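Local coordinates for uncharacterized protein (Parabacteroides merdae ATCC 43184, PDB 4OPW) that is of uncharacterised function but, as a putative adhesin with a head GIN domain, probably takes part in cell adhesion, at residues Q124-V128 and G129-L133. Sequence-based numbering, arbitrary orientation.
Sequences QKVEV and GKLDL. With EDO (1,2-ethanediol), chain E.
Val126 holds CG1 opposite its backbone N (chi1 177°), and Leu131 does the same with CG. The CB bonds of both residues face into the angle of a bend, and the anti torsion carries Val126 CG1 on to Leu131 CD1, 4.0 Å away, the two side chains crossing at about a right angle. Val128, nearer the apex, is turned differently: with chi1 at -67°, CG2 lies between its own backbone N and carbonyl carbon. This places Val128 CG2 3.8 Å from Leu131 CB. The same methyl, Val128 CG2, also rests 3.4 Å from Lys130 O. Leu131 thus receives one valine at its branch end and the other at its stem, apolar side-chain pairs that line the inner side of the corner.

The turn itself falls at Gly129, where the backbone departs from the extended form, and the strand directions on its two sides differ by 118°. Glu127 and Lys130 point out of the bend. On that outer side Glu127 OE2 accepts a hydrogen bond of 3.1 Å from O1 of 1,2-ethanediol, probably a crystallisation additive, which Asp149 also binds.

A corner between two parallel faces, with apolar side chains inward, is consistent with the family's pectate-lyase-like beta-helical architecture. Thr148 hydrogen-bonds to Val128 O, while Leu110 and Leu151 pack on Leu131. Strand 126-128 runs parallel between 105-106 and 139-147, and strand 130-136 between 109-114 and 150-156.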
loop_
_atom_site.group_PDB
_atom_site.type_symbol
_atom_site.label_atom_id
_atom_site.label_comp_id
_atom_site.label_asym_id
_atom_site.label_seq_id
_atom_site.Cartn_x
_atom_site.Cartn_y
_atom_site.Cartn_z
ATOM N N GLN A 124 -2.189 -9.365 7.898
ATOM C CA GLN A 124 -2.437 -9.535 9.338
ATOM C C GLN A 124 -2.584 -8.176 10.019
ATOM O O GLN A 124 -2.304 -7.139 9.404
ATOM C CB GLN A 124 -1.360 -10.404 9.986
ATOM C CG GLN A 124 -1.517 -11.888 9.619
ATOM C CD GLN A 124 -0.383 -12.756 10.106
ATOM O OE1 GLN A 124 0.335 -13.372 9.322
ATOM N NE2 GLN A 124 -0.211 -12.858 11.403
ATOM N N LYS A 125 -3.093 -8.163 11.258
ATOM C CA LYS A 125 -3.445 -6.924 11.944
ATOM C C LYS A 125 -2.322 -5.869 11.935
ATOM O O LYS A 125 -1.181 -6.138 12.305
ATOM C CB LYS A 125 -3.929 -7.186 13.382
ATOM C CG LYS A 125 -4.519 -5.954 14.070
ATOM C CD LYS A 125 -5.014 -6.283 15.475
ATOM C CE LYS A 125 -5.817 -5.151 16.068
ATOM N NZ LYS A 125 -6.412 -5.529 17.376
ATOM N N VAL A 126 -2.690 -4.670 11.492
ATOM C CA VAL A 126 -1.843 -3.476 11.491
ATOM C C VAL A 126 -2.283 -2.627 12.692
ATOM O O VAL A 126 -3.436 -2.182 12.734
ATOM C CB VAL A 126 -1.948 -2.702 10.150
ATOM C CG1 VAL A 126 -1.113 -1.416 10.179
ATOM C CG2 VAL A 126 -1.551 -3.593 8.963
ATOM N N GLU A 127 -1.401 -2.444 13.685
ATOM C CA GLU A 127 -1.736 -1.635 14.864
ATOM C C GLU A 127 -0.700 -0.538 14.987
ATOM O O GLU A 127 0.413 -0.786 15.439
ATOM C CB GLU A 127 -1.837 -2.500 16.134
ATOM C CG GLU A 127 -2.218 -1.689 17.360
ATOM C CD GLU A 127 -2.910 -2.420 18.490
ATOM O OE1 GLU A 127 -2.983 -3.671 18.454
ATOM O OE2 GLU A 127 -3.396 -1.725 19.413
ATOM N N VAL A 128 -1.067 0.674 14.555
ATOM C CA VAL A 128 -0.157 1.819 14.519
ATOM C C VAL A 128 -0.843 3.074 15.015
ATOM O O VAL A 128 -2.063 3.118 15.049
ATOM C CB VAL A 128 0.386 2.035 13.064
ATOM C CG1 VAL A 128 1.297 0.886 12.620
ATOM C CG2 VAL A 128 -0.749 2.275 12.053
ATOM N N GLY A 129 -0.061 4.094 15.377
ATOM C CA GLY A 129 -0.615 5.374 15.797
ATOM C C GLY A 129 -1.214 6.120 14.615
ATOM O O GLY A 129 -2.300 6.686 14.719
ATOM N N LYS A 130 -0.536 6.082 13.468
ATOM C CA LYS A 130 -1.001 6.744 12.257
ATOM C C LYS A 130 -0.778 5.838 11.053
ATOM O O LYS A 130 0.318 5.308 10.875
ATOM C CB LYS A 130 -0.265 8.082 12.079
ATOM C CG LYS A 130 -0.703 8.913 10.882
ATOM C CD LYS A 130 0.258 10.068 10.692
ATOM C CE LYS A 130 -0.215 11.049 9.657
ATOM N NZ LYS A 130 0.687 12.223 9.580
ATOM N N LEU A 131 -1.832 5.639 10.243
ATOM C CA LEU A 131 -1.757 4.798 9.035
ATOM C C LEU A 131 -2.047 5.689 7.851
ATOM O O LEU A 131 -3.121 6.268 7.756
ATOM C CB LEU A 131 -2.724 3.596 9.124
ATOM C CG LEU A 131 -2.640 2.522 8.007
ATOM C CD1 LEU A 131 -1.230 1.872 7.934
ATOM C CD2 LEU A 131 -3.699 1.442 8.228
ATOM N N ASP A 132 -1.049 5.864 6.989
ATOM C CA ASP A 132 -1.125 6.788 5.872
ATOM C C ASP A 132 -0.964 6.035 4.556
ATOM O O ASP A 132 0.146 5.664 4.158
ATOM C CB ASP A 132 -0.050 7.873 6.081
ATOM C CG ASP A 132 0.089 8.908 4.989
ATOM O OD1 ASP A 132 -0.762 8.933 4.077
ATOM O OD2 ASP A 132 1.042 9.705 5.058
ATOM N N LEU A 133 -2.101 5.831 3.858
ATOM C CA LEU A 133 -2.165 5.044 2.640
ATOM C C LEU A 133 -2.444 5.899 1.432
ATOM O O LEU A 133 -3.371 6.719 1.436
ATOM C CB LEU A 133 -3.255 3.976 2.786
ATOM C CG LEU A 133 -3.223 3.137 4.084
ATOM C CD1 LEU A 133 -4.393 2.173 4.136
ATOM C CD2 LEU A 133 -1.909 2.368 4.225
HETATM C C1 EDO E . -3.401 1.737 18.290
HETATM O O1 EDO E . -3.963 1.353 19.538
HETATM C C2 EDO E . -3.677 3.228 18.040
HETATM O O2 EDO E . -5.075 3.472 18.135
#